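Local atomic coordinates of membrane-bound protease PH1510 (Pyrococcus horikoshii, PDB entry 6M4B), a protein that cleaves polypeptides preferentially near hydrophobic or aromatic residues through its N-terminal serine protease domain, the part held in this chain, and degrades casein and the stomatin homolog PH1511 in vitro. Residues 23-34 against 59-70. The protein carries 1 engineered substitution. Sequence-based numbering, arbitrary orientation.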
# COMPACT_ATOMS: atom_id res chain seq x y z
N THR A 23 -9.68 5.18 14.85
CA THR A 23 -8.59 6.08 14.37
C THR A 23 -8.58 6.23 12.86
O THR A 23 -8.52 7.34 12.35
CB THR A 23 -7.20 5.62 14.80
OG1 THR A 23 -7.26 5.06 16.11
CG2 THR A 23 -6.22 6.77 14.78
N TYR A 24 -8.79 5.15 12.12
CA TYR A 24 -9.01 5.32 10.68
C TYR A 24 -10.09 6.35 10.42
O TYR A 24 -9.85 7.29 9.68
CB TYR A 24 -9.32 4.02 9.89
CG TYR A 24 -9.67 4.33 8.44
CD1 TYR A 24 -8.69 4.61 7.50
CD2 TYR A 24 -11.01 4.41 8.02
CE1 TYR A 24 -9.02 4.94 6.18
CE2 TYR A 24 -11.35 4.73 6.70
CZ TYR A 24 -10.36 5.00 5.78
OH TYR A 24 -10.72 5.33 4.47
N ASP A 25 -11.29 6.18 11.01
CA ASP A 25 -12.45 7.10 10.74
C ASP A 25 -12.10 8.57 11.08
O ASP A 25 -12.50 9.47 10.35
CB ASP A 25 -13.73 6.72 11.51
CG ASP A 25 -14.30 5.38 11.12
OD1 ASP A 25 -14.26 4.99 9.94
OD2 ASP A 25 -14.82 4.72 12.03
N GLN A 26 -11.33 8.77 12.15
CA GLN A 26 -10.83 10.10 12.51
C GLN A 26 -9.97 10.71 11.38
O GLN A 26 -10.29 11.79 10.90
CB GLN A 26 -10.05 10.07 13.80
CG GLN A 26 -10.87 9.63 15.02
CD GLN A 26 -10.02 9.63 16.27
OE1 GLN A 26 -9.54 8.58 16.72
NE2 GLN A 26 -9.74 10.82 16.79
N PHE A 27 -8.92 10.01 10.92
CA PHE A 27 -8.11 10.45 9.76
C PHE A 27 -8.97 10.64 8.55
O PHE A 27 -8.80 11.61 7.80
CB PHE A 27 -6.99 9.45 9.38
CG PHE A 27 -5.74 9.54 10.21
CD1 PHE A 27 -4.67 10.30 9.78
CD2 PHE A 27 -5.60 8.82 11.36
CE1 PHE A 27 -3.49 10.35 10.50
CE2 PHE A 27 -4.42 8.88 12.10
CZ PHE A 27 -3.35 9.63 11.66
N ASP A 28 -9.89 9.70 8.30
CA ASP A 28 -10.75 9.87 7.11
C ASP A 28 -11.56 11.19 7.18
O ASP A 28 -11.67 11.93 6.18
CB ASP A 28 -11.69 8.69 6.92
CG ASP A 28 -12.50 8.76 5.64
OD1 ASP A 28 -12.04 9.29 4.61
OD2 ASP A 28 -13.65 8.25 5.64
N ARG A 29 -12.13 11.45 8.35
CA ARG A 29 -13.02 12.62 8.51
C ARG A 29 -12.21 13.91 8.37
O ARG A 29 -12.55 14.76 7.54
CB ARG A 29 -13.77 12.57 9.85
CG ARG A 29 -14.76 13.72 10.11
CD ARG A 29 -15.54 13.55 11.45
NE ARG A 29 -15.99 14.86 11.95
CZ ARG A 29 -15.28 15.70 12.72
NH1 ARG A 29 -15.83 16.86 13.09
NH2 ARG A 29 -14.04 15.42 13.11
N TYR A 30 -11.13 14.02 9.16
CA TYR A 30 -10.28 15.21 9.16
C TYR A 30 -9.69 15.51 7.75
O TYR A 30 -9.67 16.64 7.28
CB TYR A 30 -9.13 15.06 10.15
CG TYR A 30 -9.49 15.06 11.62
CD1 TYR A 30 -10.40 15.99 12.14
CD2 TYR A 30 -8.89 14.17 12.51
CE1 TYR A 30 -10.71 16.01 13.50
CE2 TYR A 30 -9.19 14.19 13.87
CZ TYR A 30 -10.11 15.11 14.37
OH TYR A 30 -10.43 15.14 15.72
N ILE A 31 -9.21 14.48 7.08
CA ILE A 31 -8.62 14.68 5.75
C ILE A 31 -9.72 15.05 4.76
O ILE A 31 -9.51 15.90 3.89
CB ILE A 31 -7.81 13.44 5.30
CG1 ILE A 31 -6.61 13.23 6.22
CG2 ILE A 31 -7.32 13.59 3.86
CD1 ILE A 31 -5.93 11.87 6.10
N THR A 32 -10.88 14.40 4.86
CA THR A 32 -11.98 14.70 3.90
C THR A 32 -12.41 16.16 4.01
O THR A 32 -12.51 16.88 3.00
CB THR A 32 -13.22 13.77 4.09
OG1 THR A 32 -12.80 12.40 4.02
CG2 THR A 32 -14.22 14.01 2.98
N ILE A 33 -12.57 16.62 5.24
CA ILE A 33 -12.90 18.02 5.48
C ILE A 33 -11.89 18.95 4.81
O ILE A 33 -12.26 19.80 4.00
CB ILE A 33 -12.99 18.33 6.99
CG1 ILE A 33 -14.24 17.66 7.58
CG2 ILE A 33 -13.08 19.84 7.22
CD1 ILE A 33 -14.28 17.62 9.10
N ALA A 34 -10.61 18.75 5.10
CA ALA A 34 -9.57 19.58 4.55
C ALA A 34 -9.53 19.54 3.02
O ALA A 34 -9.25 20.55 2.39
CB ALA A 34 -8.22 19.17 5.12
N ILE A 59 -5.02 3.71 7.12
CA ILE A 59 -4.64 5.10 7.35
C ILE A 59 -3.55 5.50 6.36
O ILE A 59 -3.66 6.50 5.65
CB ILE A 59 -4.18 5.36 8.78
CG1 ILE A 59 -5.34 5.15 9.74
CG2 ILE A 59 -3.61 6.80 8.89
CD1 ILE A 59 -4.95 5.18 11.21
N VAL A 60 -2.50 4.70 6.29
CA VAL A 60 -1.42 5.00 5.32
C VAL A 60 -1.98 5.22 3.91
O VAL A 60 -1.61 6.17 3.21
CB VAL A 60 -0.34 3.92 5.30
CG1 VAL A 60 0.54 4.04 4.08
CG2 VAL A 60 0.49 4.00 6.57
N GLN A 61 -2.86 4.33 3.49
CA GLN A 61 -3.39 4.41 2.14
C GLN A 61 -4.33 5.63 1.97
O GLN A 61 -4.40 6.21 0.91
CB GLN A 61 -4.11 3.11 1.72
CG GLN A 61 -3.72 2.68 0.29
CD GLN A 61 -4.89 2.54 -0.62
OE1 GLN A 61 -5.97 3.06 -0.33
NE2 GLN A 61 -4.69 1.87 -1.74
N ARG A 62 -5.04 5.99 3.01
CA ARG A 62 -5.86 7.22 2.94
C ARG A 62 -4.98 8.47 2.73
O ARG A 62 -5.28 9.30 1.89
CB ARG A 62 -6.67 7.38 4.22
CG ARG A 62 -7.63 8.54 4.23
CD ARG A 62 -8.65 8.41 3.13
NE ARG A 62 -9.52 9.56 3.10
CZ ARG A 62 -9.38 10.63 2.32
NH1 ARG A 62 -8.35 10.78 1.47
NH2 ARG A 62 -10.32 11.58 2.39
N ILE A 63 -3.88 8.54 3.46
CA ILE A 63 -2.91 9.61 3.27
C ILE A 63 -2.34 9.60 1.86
O ILE A 63 -2.28 10.64 1.20
CB ILE A 63 -1.82 9.54 4.33
CG1 ILE A 63 -2.45 9.87 5.69
CG2 ILE A 63 -0.65 10.47 4.01
CD1 ILE A 63 -1.61 9.50 6.87
N GLN A 64 -1.98 8.42 1.35
CA GLN A 64 -1.39 8.36 0.04
C GLN A 64 -2.31 8.84 -1.08
O GLN A 64 -1.81 9.33 -2.07
CB GLN A 64 -0.88 6.95 -0.27
CG GLN A 64 0.39 6.57 0.49
CD GLN A 64 0.82 5.12 0.22
OE1 GLN A 64 -0.04 4.25 0.00
NE2 GLN A 64 2.12 4.86 0.22
N GLN A 65 -3.61 8.59 -0.95
CA GLN A 65 -4.62 9.03 -1.94
C GLN A 65 -5.14 10.45 -1.65
O GLN A 65 -5.97 10.93 -2.37
CB GLN A 65 -5.85 8.08 -1.95
CG GLN A 65 -5.62 6.57 -2.15
CD GLN A 65 -5.19 6.20 -3.56
OE1 GLN A 65 -4.20 6.70 -4.08
NE2 GLN A 65 -5.93 5.29 -4.17
N SER A 66 -4.71 11.05 -0.55
CA SER A 66 -5.15 12.39 -0.18
C SER A 66 -4.94 13.36 -1.31
O SER A 66 -3.92 13.36 -1.95
CB SER A 66 -4.41 12.91 1.08
OG SER A 66 -4.89 14.21 1.43
N LYS A 67 -5.93 14.19 -1.57
CA LYS A 67 -5.78 15.21 -2.61
C LYS A 67 -5.04 16.42 -2.10
O LYS A 67 -4.74 17.29 -2.89
CB LYS A 67 -7.16 15.64 -3.15
CG LYS A 67 -7.84 14.50 -3.90
CD LYS A 67 -9.30 14.78 -4.23
CE LYS A 67 -9.93 13.55 -4.89
NZ LYS A 67 -11.41 13.60 -4.87
N ILE A 68 -4.76 16.50 -0.80
CA ILE A 68 -3.93 17.56 -0.24
C ILE A 68 -2.79 16.97 0.58
O ILE A 68 -2.90 15.87 1.10
CB ILE A 68 -4.74 18.53 0.63
CG1 ILE A 68 -5.24 17.84 1.88
CG2 ILE A 68 -5.91 19.11 -0.18
CD1 ILE A 68 -5.93 18.79 2.82
N PRO A 69 -1.69 17.73 0.71
CA PRO A 69 -0.62 17.25 1.58
C PRO A 69 -1.06 17.02 3.04
O PRO A 69 -1.73 17.84 3.61
CB PRO A 69 0.41 18.39 1.49
CG PRO A 69 0.11 19.10 0.19
CD PRO A 69 -1.35 18.99 -0.01
N VAL A 70 -0.70 15.87 3.58
CA VAL A 70 -0.81 15.50 4.99
C VAL A 70 0.58 15.53 5.68
O VAL A 70 1.53 14.80 5.29
CB VAL A 70 -1.37 14.08 5.15
CG1 VAL A 70 -1.65 13.77 6.63
CG2 VAL A 70 -2.62 13.93 4.32
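Arg62 is the central bump of this contact, a knob set into a hole formed by Tyr24, Asp28, Ile31 and Thr32 on the neighbouring helix. Its CB rests 3.9 Å from CE1 of Tyr24, and the long chain, bent at chi2 (61°), then runs along the helix past Asp28. The guanidinium uses its rim for polar partners: NE donates almost straight (166°) to OD1 of Asp28, a 3.0 Å salt bridge received on the anti side of the carboxylate, while NH2 reaches OG1 of Thr32 at 3.1 Å. Glu35 adds a second carboxylate at NH2, so the positive charge probably faces two acids. One flat face lies against CG2 of Ile31, a branch that also meets OG of Ser66 at 3.5 Å; arginine suits the place because it is greasy along its stem and polar at its rim.

Deeper in, the bumps are aliphatic. Ile59 inserts between Tyr24 and Phe27, its CG2 standing 3.6 Å from the centre of the Phe27 ring in a CH-pi contact, its CD1 lying near the CD2 side. CD1 of Ile31 fits against CG1 of Ile63, 4.0 Å away. Past the helix end, CD1 of Ile68 abuts CB of Ala34, whose methyl is its whole side chain, at 3.3 Å, a squeezed or slightly uncertain spot.

The axes of 23-34 and 59-64 run nearly parallel, 11° apart, and come within 9.9 Å. Phe27 and Ala34 also touch strands 9-16 and 41-47, and Val70 begins the next strand: two neighbouring helices of successive beta-alpha-beta crossovers, packed on one face of the parallel sheet, as in the ClpP/crotonase fold.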